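Local structure of hypothetical protein BQLF2 (Murid herpesvirus 4, 2OA5) at residues P6-T9 with Y10-V14; I43-A46 with A47-E50; K78-T81 with E82-T86. The protein is an abundant tegument protein of the BLRF2 family, probably with a structural role in the layer between capsid and envelope. One frame throughout, in Å; residues are numbered along the deposited sequence.

Contact 1: residues P6-T9 with Y10-V14. With PE5 (3,6,9,12,15,18,21,24-octaoxahexacosan-1-ol), chain C.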
loop_
_atom_site.group_PDB
_atom_site.type_symbol
_atom_site.label_atom_id
_atom_site.label_comp_id
_atom_site.label_asym_id
_atom_site.label_seq_id
_atom_site.Cartn_x
_atom_site.Cartn_y
_atom_site.Cartn_z
ATOM N N PRO B 6 13.405 22.706 -4.284
ATOM C CA PRO B 6 14.796 22.628 -3.776
ATOM C C PRO B 6 15.257 21.196 -3.500
ATOM O O PRO B 6 16.097 20.965 -2.621
ATOM C CB PRO B 6 14.845 23.463 -2.503
ATOM C CG PRO B 6 13.747 24.472 -2.760
ATOM C CD PRO B 6 12.636 23.676 -3.481
ATOM N N ASP B 7 14.712 20.235 -4.247
ATOM C CA ASP B 7 15.078 18.833 -4.077
ATOM C C ASP B 7 16.224 18.465 -5.006
ATOM O O ASP B 7 16.014 18.115 -6.171
ATOM C CB ASP B 7 13.896 17.902 -4.355
ATOM C CG ASP B 7 13.951 16.619 -3.534
ATOM O OD1 ASP B 7 15.072 16.217 -3.133
ATOM O OD2 ASP B 7 12.881 16.011 -3.292
ATOM N N LYS B 8 17.439 18.559 -4.473
ATOM C CA LYS B 8 18.639 18.233 -5.220
ATOM C C LYS B 8 18.707 16.727 -5.456
ATOM O O LYS B 8 19.162 16.272 -6.502
ATOM C CB LYS B 8 19.874 18.693 -4.448
ATOM C CG LYS B 8 21.173 18.242 -5.088
ATOM C CD LYS B 8 22.388 18.620 -4.257
ATOM C CE LYS B 8 23.641 17.930 -4.787
ATOM N NZ LYS B 8 23.912 18.228 -6.222
ATOM N N THR B 9 18.248 15.957 -4.469
ATOM C CA THR B 9 18.250 14.503 -4.564
ATOM C C THR B 9 17.314 14.032 -5.670
ATOM O O THR B 9 17.644 13.127 -6.432
ATOM C CB THR B 9 17.798 13.844 -3.246
ATOM O OG1 THR B 9 18.570 14.367 -2.161
ATOM C CG2 THR B 9 18.003 12.335 -3.311
ATOM N N TYR B 10 16.140 14.647 -5.751
ATOM C CA TYR B 10 15.161 14.286 -6.771
ATOM C C TYR B 10 15.676 14.626 -8.175
ATOM O O TYR B 10 15.489 13.860 -9.124
ATOM C CB TYR B 10 13.843 15.010 -6.492
ATOM C CG TYR B 10 12.714 14.622 -7.413
ATOM C CD1 TYR B 10 12.497 15.294 -8.615
ATOM C CD2 TYR B 10 11.861 13.566 -7.086
ATOM C CE1 TYR B 10 11.457 14.920 -9.469
ATOM C CE2 TYR B 10 10.825 13.186 -7.932
ATOM C CZ TYR B 10 10.630 13.865 -9.120
ATOM O OH TYR B 10 9.608 13.481 -9.954
ATOM N N GLU B 11 16.324 15.778 -8.303
ATOM C CA GLU B 11 16.874 16.200 -9.588
ATOM C C GLU B 11 17.905 15.190 -10.059
ATOM O O GLU B 11 17.930 14.824 -11.232
ATOM C CB GLU B 11 17.533 17.576 -9.466
ATOM C CG GLU B 11 16.557 18.735 -9.398
ATOM C CD GLU B 11 17.256 20.069 -9.214
ATOM O OE1 GLU B 11 18.332 20.263 -9.823
ATOM O OE2 GLU B 11 16.726 20.927 -8.471
ATOM N N GLU B 12 18.757 14.744 -9.143
ATOM C CA GLU B 12 19.783 13.768 -9.486
ATOM C C GLU B 12 19.157 12.492 -10.037
ATOM O O GLU B 12 19.719 11.859 -10.925
ATOM C CB GLU B 12 20.640 13.413 -8.268
ATOM C CG GLU B 12 21.356 14.585 -7.620
ATOM C CD GLU B 12 22.251 14.136 -6.479
ATOM O OE1 GLU B 12 21.903 13.134 -5.818
ATOM O OE2 GLU B 12 23.291 14.788 -6.236
HETATM N N MSE B 13 17.998 12.105 -9.507
HETATM C CA MSE B 13 17.334 10.893 -9.986
HETATM C C MSE B 13 16.777 11.112 -11.376
HETATM O O MSE B 13 16.858 10.231 -12.222
HETATM C CB MSE B 13 16.189 10.475 -9.061
HETATM C CG MSE B 13 16.512 9.351 -8.106
HETATM SE SE MSE B 13 14.884 8.642 -7.323
HETATM C CE MSE B 13 14.124 10.221 -6.490
ATOM N N VAL B 14 16.199 12.286 -11.600
ATOM C CA VAL B 14 15.637 12.613 -12.904
ATOM C C VAL B 14 16.738 12.449 -13.953
ATOM O O VAL B 14 16.511 11.912 -15.034
ATOM C CB VAL B 14 15.099 14.063 -12.928
ATOM C CG1 VAL B 14 14.324 14.314 -14.213
ATOM C CG2 VAL B 14 14.210 14.301 -11.712
HETATM C C48 PE5 C . 17.196 -1.254 -5.821
HETATM C C50 PE5 C . 17.789 -0.046 -6.557
HETATM O O1 PE5 C . 17.761 1.129 -5.737
HETATM C C1 PE5 C . 17.114 2.208 -6.431
HETATM C C2 PE5 C . 18.101 3.327 -6.691
HETATM O O2 PE5 C . 17.486 4.595 -6.452
HETATM C C3 PE5 C . 18.489 5.593 -6.272
HETATM C C4 PE5 C . 18.577 6.485 -7.490
HETATM O O3 PE5 C . 19.906 6.456 -8.017
HETATM C C5 PE5 C . 20.382 7.794 -8.198
HETATM C C6 PE5 C . 21.891 7.796 -8.368
HETATM O O4 PE5 C . 22.344 9.136 -8.610
HETATM C C7 PE5 C . 23.775 9.190 -8.670
HETATM C C8 PE5 C . 24.233 10.627 -8.464
HETATM O O5 PE5 C . 25.631 10.689 -8.142
HETATM C C9 PE5 C . 25.821 11.499 -6.971
HETATM C C10 PE5 C . 26.553 12.790 -7.308
HETATM O O6 PE5 C . 26.505 13.691 -6.182
HETATM C C11 PE5 C . 27.497 14.725 -6.324
HETATM C C12 PE5 C . 27.948 15.216 -4.954
HETATM O O7 PE5 C . 29.366 15.031 -4.812
HETATM C C13 PE5 C . 29.806 15.421 -3.499
HETATM C C14 PE5 C . 28.843 14.922 -2.434
HETATM O O8 PE5 C . 29.460 13.907 -1.622
HETATM C C15 PE5 C . 28.534 13.468 -0.617
HETATM C C16 PE5 C . 29.150 12.308 0.165
HETATM O O52 PE5 C . 28.498 12.179 1.428
#

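Contact 2: residues I43-A46 with A47-E50. With PE5 (3,6,9,12,15,18,21,24-octaoxahexacosan-1-ol), chain D.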
loop_
_atom_site.group_PDB
_atom_site.type_symbol
_atom_site.label_atom_id
_atom_site.label_comp_id
_atom_site.label_asym_id
_atom_site.label_seq_id
_atom_site.Cartn_x
_atom_site.Cartn_y
_atom_site.Cartn_z
ATOM N N ILE B 43 13.586 -8.950 -27.949
ATOM C CA ILE B 43 13.815 -7.999 -26.883
ATOM C C ILE B 43 12.465 -7.318 -26.698
ATOM O O ILE B 43 11.780 -6.966 -27.661
ATOM C CB ILE B 43 14.927 -6.973 -27.261
ATOM C CG1 ILE B 43 16.291 -7.448 -26.750
ATOM C CG2 ILE B 43 14.664 -5.634 -26.584
ATOM C CD1 ILE B 43 16.436 -8.939 -26.603
ATOM N N LEU B 44 12.087 -7.172 -25.436
ATOM C CA LEU B 44 10.823 -6.579 -25.040
ATOM C C LEU B 44 10.711 -5.090 -25.347
ATOM O O LEU B 44 11.625 -4.316 -25.046
ATOM C CB LEU B 44 10.647 -6.795 -23.525
ATOM C CG LEU B 44 9.488 -7.569 -22.895
ATOM C CD1 LEU B 44 9.064 -8.709 -23.770
ATOM C CD2 LEU B 44 9.925 -8.071 -21.525
ATOM N N THR B 45 9.606 -4.697 -25.977
ATOM C CA THR B 45 9.346 -3.280 -26.219
ATOM C C THR B 45 8.679 -2.855 -24.895
ATOM O O THR B 45 8.149 -3.698 -24.175
ATOM C CB THR B 45 8.345 -3.033 -27.382
ATOM O OG1 THR B 45 7.124 -3.730 -27.121
ATOM C CG2 THR B 45 8.935 -3.489 -28.728
ATOM N N ALA B 46 8.714 -1.567 -24.568
ATOM C CA ALA B 46 8.119 -1.083 -23.326
ATOM C C ALA B 46 6.619 -1.364 -23.269
ATOM O O ALA B 46 6.099 -1.865 -22.267
ATOM C CB ALA B 46 8.381 0.411 -23.177
ATOM N N ALA B 47 5.922 -1.040 -24.357
ATOM C CA ALA B 47 4.481 -1.256 -24.439
ATOM C C ALA B 47 4.133 -2.748 -24.339
ATOM O O ALA B 47 3.129 -3.120 -23.728
ATOM C CB ALA B 47 3.944 -0.662 -25.743
ATOM N N LYS B 48 4.972 -3.596 -24.931
ATOM C CA LYS B 48 4.767 -5.045 -24.903
ATOM C C LYS B 48 4.972 -5.587 -23.492
ATOM O O LYS B 48 4.190 -6.403 -23.004
ATOM C CB LYS B 48 5.752 -5.731 -25.855
ATOM C CG LYS B 48 5.873 -7.240 -25.699
ATOM C CD LYS B 48 4.780 -7.991 -26.435
ATOM C CE LYS B 48 5.119 -9.480 -26.515
ATOM N NZ LYS B 48 5.172 -9.971 -27.923
ATOM N N ARG B 49 6.043 -5.137 -22.852
ATOM C CA ARG B 49 6.350 -5.560 -21.498
ATOM C C ARG B 49 5.208 -5.163 -20.561
ATOM O O ARG B 49 4.755 -5.964 -19.751
ATOM C CB ARG B 49 7.659 -4.918 -21.036
ATOM C CG ARG B 49 7.999 -5.190 -19.590
ATOM C CD ARG B 49 9.283 -4.494 -19.195
ATOM N NE ARG B 49 9.203 -3.049 -19.361
ATOM C CZ ARG B 49 9.995 -2.339 -20.153
ATOM N NH1 ARG B 49 10.945 -2.940 -20.867
ATOM N NH2 ARG B 49 9.837 -1.022 -20.237
ATOM N N GLU B 50 4.742 -3.922 -20.691
ATOM C CA GLU B 50 3.657 -3.402 -19.859
ATOM C C GLU B 50 2.373 -4.200 -20.027
ATOM O O GLU B 50 1.622 -4.399 -19.071
ATOM C CB GLU B 50 3.379 -1.936 -20.205
ATOM C CG GLU B 50 2.262 -1.274 -19.385
ATOM C CD GLU B 50 2.719 -0.778 -18.013
ATOM O OE1 GLU B 50 3.892 -0.993 -17.650
ATOM O OE2 GLU B 50 1.899 -0.165 -17.297
HETATM C C48 PE5 D . 14.221 -5.681 -32.401
HETATM C C50 PE5 D . 12.829 -5.467 -31.812
HETATM O O1 PE5 D . 12.815 -4.246 -31.075
HETATM C C1 PE5 D . 13.306 -4.479 -29.757
HETATM C C2 PE5 D . 12.630 -3.485 -28.852
HETATM O O2 PE5 D . 13.222 -2.218 -29.085
HETATM C C3 PE5 D . 14.327 -2.064 -28.201
HETATM C C4 PE5 D . 14.866 -0.656 -28.321
HETATM O O3 PE5 D . 16.250 -0.725 -28.653
HETATM C C5 PE5 D . 16.597 0.383 -29.480
HETATM C C6 PE5 D . 17.859 0.050 -30.241
HETATM O O4 PE5 D . 17.674 0.367 -31.621
HETATM C C7 PE5 D . 18.105 -0.738 -32.418
HETATM C C8 PE5 D . 19.285 -0.325 -33.275
HETATM O O5 PE5 D . 20.073 -1.483 -33.546
HETATM C C9 PE5 D . 19.689 -2.036 -34.810
HETATM C C10 PE5 D . 20.369 -1.283 -35.950
HETATM O O6 PE5 D . 21.505 -2.014 -36.428
HETATM C C11 PE5 D . 22.672 -1.621 -35.687
HETATM C C12 PE5 D . 23.926 -2.103 -36.402
HETATM O O7 PE5 D . 25.096 -1.792 -35.630
HETATM C C13 PE5 D . 25.315 -0.373 -35.636
HETATM C C14 PE5 D . 26.803 -0.073 -35.673
HETATM O O8 PE5 D . 27.438 -0.525 -34.467
HETATM C C15 PE5 D . 26.458 -0.698 -33.438
HETATM C C16 PE5 D . 27.077 -1.478 -32.281
HETATM O O52 PE5 D . 27.919 -0.609 -31.523
#

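Contact 3: residues K78-T81 with E82-T86. With PE5 (3,6,9,12,15,18,21,24-octaoxahexacosan-1-ol), chain E.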
loop_
_atom_site.group_PDB
_atom_site.type_symbol
_atom_site.label_atom_id
_atom_site.label_comp_id
_atom_site.label_asym_id
_atom_site.label_seq_id
_atom_site.Cartn_x
_atom_site.Cartn_y
_atom_site.Cartn_z
ATOM N N LYS B 78 -18.226 -16.393 12.446
ATOM C CA LYS B 78 -18.352 -16.225 13.894
ATOM C C LYS B 78 -19.217 -15.052 14.357
ATOM O O LYS B 78 -19.703 -15.046 15.492
ATOM C CB LYS B 78 -16.962 -16.080 14.522
ATOM C CG LYS B 78 -16.081 -17.319 14.409
ATOM C CD LYS B 78 -15.577 -17.565 12.990
ATOM C CE LYS B 78 -15.401 -19.060 12.746
ATOM N NZ LYS B 78 -14.094 -19.410 12.126
ATOM N N ALA B 79 -19.403 -14.057 13.492
ATOM C CA ALA B 79 -20.203 -12.888 13.851
ATOM C C ALA B 79 -21.683 -13.111 13.566
ATOM O O ALA B 79 -22.035 -13.782 12.598
ATOM C CB ALA B 79 -19.706 -11.659 13.087
ATOM N N VAL B 80 -22.542 -12.548 14.414
ATOM C CA VAL B 80 -23.988 -12.659 14.236
ATOM C C VAL B 80 -24.641 -11.285 14.319
ATOM O O VAL B 80 -25.821 -11.139 14.007
ATOM C CB VAL B 80 -24.649 -13.573 15.293
ATOM C CG1 VAL B 80 -24.047 -14.961 15.222
ATOM C CG2 VAL B 80 -24.500 -12.966 16.683
ATOM N N THR B 81 -23.880 -10.286 14.755
ATOM C CA THR B 81 -24.386 -8.917 14.831
ATOM C C THR B 81 -23.482 -8.006 13.996
ATOM O O THR B 81 -22.354 -8.373 13.647
ATOM C CB THR B 81 -24.434 -8.371 16.286
ATOM O OG1 THR B 81 -23.107 -8.165 16.782
ATOM C CG2 THR B 81 -25.165 -9.342 17.200
ATOM N N GLU B 82 -23.989 -6.823 13.675
ATOM C CA GLU B 82 -23.243 -5.857 12.886
ATOM C C GLU B 82 -21.980 -5.480 13.657
ATOM O O GLU B 82 -20.867 -5.596 13.143
ATOM C CB GLU B 82 -24.132 -4.642 12.613
ATOM C CG GLU B 82 -25.554 -5.062 12.213
ATOM C CD GLU B 82 -26.223 -4.112 11.238
ATOM O OE1 GLU B 82 -25.528 -3.235 10.678
ATOM O OE2 GLU B 82 -27.447 -4.258 11.019
ATOM N N GLN B 83 -22.160 -5.063 14.904
ATOM C CA GLN B 83 -21.044 -4.691 15.758
ATOM C C GLN B 83 -19.975 -5.775 15.850
ATOM O O GLN B 83 -18.785 -5.463 15.886
ATOM C CB GLN B 83 -21.542 -4.361 17.165
ATOM C CG GLN B 83 -22.194 -2.995 17.294
ATOM C CD GLN B 83 -22.490 -2.633 18.751
ATOM O OE1 GLN B 83 -21.839 -3.142 19.657
ATOM N NE2 GLN B 83 -23.453 -1.748 18.945
ATOM N N GLU B 84 -20.385 -7.047 15.901
ATOM C CA GLU B 84 -19.407 -8.126 15.992
ATOM C C GLU B 84 -18.604 -8.229 14.710
ATOM O O GLU B 84 -17.382 -8.340 14.736
ATOM C CB GLU B 84 -20.070 -9.490 16.222
ATOM C CG GLU B 84 -20.854 -9.635 17.509
ATOM C CD GLU B 84 -21.092 -11.095 17.876
ATOM O OE1 GLU B 84 -21.349 -11.911 16.964
ATOM O OE2 GLU B 84 -21.028 -11.416 19.079
ATOM N N LEU B 85 -19.303 -8.219 13.583
ATOM C CA LEU B 85 -18.633 -8.352 12.300
ATOM C C LEU B 85 -17.669 -7.183 12.035
ATOM O O LEU B 85 -16.551 -7.380 11.533
ATOM C CB LEU B 85 -19.678 -8.472 11.189
ATOM C CG LEU B 85 -19.146 -8.927 9.833
ATOM C CD1 LEU B 85 -18.350 -10.223 9.983
ATOM C CD2 LEU B 85 -20.312 -9.101 8.875
ATOM N N THR B 86 -18.090 -5.978 12.405
ATOM C CA THR B 86 -17.268 -4.794 12.204
ATOM C C THR B 86 -15.969 -4.891 13.013
ATOM O O THR B 86 -14.879 -4.709 12.474
ATOM C CB THR B 86 -18.068 -3.514 12.584
ATOM O OG1 THR B 86 -19.198 -3.386 11.709
ATOM C CG2 THR B 86 -17.211 -2.271 12.452
HETATM C C48 PE5 E . -15.031 -3.338 9.701
HETATM C C50 PE5 E . -16.379 -2.945 9.084
HETATM O O1 PE5 E . -16.592 -3.608 7.832
HETATM C C1 PE5 E . -16.905 -2.652 6.806
HETATM C C2 PE5 E . -18.317 -2.869 6.304
HETATM O O2 PE5 E . -18.362 -2.736 4.882
HETATM C C3 PE5 E . -19.547 -3.349 4.376
HETATM C C4 PE5 E . -20.551 -2.299 3.954
HETATM O O3 PE5 E . -21.778 -2.488 4.664
HETATM C C5 PE5 E . -22.870 -2.517 3.740
HETATM C C6 PE5 E . -24.104 -3.104 4.405
HETATM O O4 PE5 E . -25.206 -3.069 3.485
HETATM C C7 PE5 E . -26.359 -3.713 4.042
HETATM C C8 PE5 E . -27.326 -4.068 2.922
HETATM O O5 PE5 E . -28.301 -5.028 3.359
HETATM C C9 PE5 E . -28.360 -6.116 2.423
HETATM C C10 PE5 E . -29.691 -6.135 1.686
HETATM O O6 PE5 E . -29.630 -7.065 0.584
HETATM C C11 PE5 E . -30.956 -7.391 0.127
HETATM C C12 PE5 E . -30.978 -8.790 -0.475
HETATM O O7 PE5 E . -31.922 -9.611 0.232
HETATM C C13 PE5 E . -31.910 -10.958 -0.272
HETATM C C14 PE5 E . -30.488 -11.435 -0.512
HETATM O O8 PE5 E . -30.134 -12.477 0.414
HETATM C C15 PE5 E . -28.793 -12.917 0.152
HETATM C C16 PE5 E . -28.381 -13.938 1.212
HETATM O O52 PE5 E . -27.297 -14.728 0.725
#

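Contact 1: residues P6-T9 with Y10-V14
Asp7 OD1 is gripped from two sources: the backbone N-H of Tyr10, in a weak bond of 3.2 Å from Tyr10 N to Asp7 OD1, and Arg58 of the second subunit, which adds a salt bridge. The other oxygen, OD2, is hydrogen-bonded to the hydroxyl of Tyr10 of that same subunit. Three groups thus fix the rotation of one carboxylate, whose negative charge probably interacts favourably with the positive end of the helix dipole. Within the chain, the carboxylate is pressed against the stem of Tyr10, with Asp7 CG 3.4 Å from Tyr10 CB. The two side chains cross at about a right angle. Because Tyr10 CG lies anti to the backbone N (chi1 -175°), the ring leads away from Asp7, and its plane stands 37° from that of the carboxylate.

The first turn is closed by backbone bonds from Glu11 N to Asp7 O (3.2 Å) and from Glu12 N to Lys8 O (3.1 Å). On another flank Lys8 and Glu12, one turn apart, form a salt bridge with Lys8 NZ 3.5 Å from Glu12 OE2. The lysine chain is extended until a bend at its last torsion (chi4 57°), and the two side chains cross obliquely, Lys8 CE and NZ both approaching Glu12 OE2. Glu12 divides its oxygens, since OE1 is hydrogen-bonded to Ser51 of the second subunit. The bound polyether comes within 3.4 Å of Glu12 OE2 through its O6, and its C4 touches CG of selenomethionine Met13 at 3.6 Å.

This is an aspartate N-cap, its side chain bonding weakly to the N3 amide. It begins helix 8-33 at the surface, where Met13 packs on Val14 of the second subunit and Thr9 on Arg58, the latter from that subunit's helix 46-76.

Contact 2: residues I43-A46 with A47-E50
The guanidinium of Arg49 has the backbone of Ala46 and Thr45 on one face: Ala46 CA and Thr45 O lie over it, with Arg49 NH2 3.5 Å from Ala46 CA. Leu44 O approaches obliquely, and the Ala46 methyl adds a contact of 3.6 Å from its CB to Arg49 NH2. A bend at chi3 (60°) in an otherwise extended chain folds the flat group back over the helix start. The second subunit supplies a weak, long ion pair from Glu23 to Arg49 NH1, while its Arg19 brings a like charge close to NH2.

Leu44 meets the aliphatic stem of the same arginine at about a right angle, its CG 3.7 Å from Arg49 CB. Its CD1 touches Lys48 CG at 4.0 Å. The lysine's amino end runs on to a salt bridge with Glu82 of the third subunit, and Glu50 likewise pairs with Arg73 of that subunit.

Two firm backbone bonds start the helix, Arg49 N to Thr45 O and Glu50 N to Ala46 O, each 2.9 Å long. Thr45 OG1 accepts from Lys48 N, although the placing of that hydroxyl is less sure. Together these features make a threonine N-cap, with Leu44 at N' packed on the methylenes of Arg49 at N4, the placing seen in a hydrophobic staple, although here one partner is an arginine.

Contact 3: residues K78-T81 with E82-T86
Thr81 and Glu84 are brought together by their first torsions: the threonine sets OG1 between its backbone N and carbonyl carbon (chi1 69°), and the glutamate turns CG away from its carbonyl carbon and beside its N (chi1 -62°), then extends back toward the preceding loop. The threonine oxygen can then accept from Glu84 N, 3.1 Å from Thr81 OG1, though its exact place is less sure. Asp41 of the third subunit is hydrogen-bonded to the same hydroxyl and, through its other oxygen, to Gln83 N.

Glu84 answers with the sounder side-chain bond. Val80 N donates to Glu84 OE1 over 2.9 Å with an N-H...O angle of 153°, and the donor lies nearly in line with the CD-OE1 bond. Val80 and Glu84 run side by side, pointing the same way, with Val80 CG2 3.3 Å from Glu84 OE1. The pattern resembles a capping box, except that the N3 carboxylate reaches the amide one residue before the N-cap instead of that of the N-cap itself.

Alongside these polar bonds there is an apolar contact: Ala79 CB lies 3.5 Å from Leu85 N and 3.7 Å from Leu85 CD1. Leu85 N in turn donates to Thr81 O (3.1 Å), closing the first helical turn. The bound polyether borders Thr86, its C50 lying 3.5 Å from Thr86 CG2.

The cap thus turns the chain from the loop after helix 46-76 into the short helix 82-90, against the third subunit, whose Leu44 packs on Leu85 and Leu22 on Thr86.

In the fold
All three contacts solve one problem, starting a helix, with a side-chain oxygen at the N-cap and the N3 amide as donor. Contacts 1 and 2 are surface sites, while contact 3 is partly buried. Contact 1 opens helix 8-33 with an aspartate. The threonine caps at 43-50 and 78-86 stand at the start of helix 46-76 and just beyond its end, their centres about 48 Å apart and on opposite sides of the chain's centre. Contact 1 adds a lysine-glutamate pair to its cap, contact 2 packs an arginine on the cap backbone, and contact 3 has a glutamate reaching back to the loop. Contact 1 faces the second subunit, contact 3 the third, and contact 2 touches both.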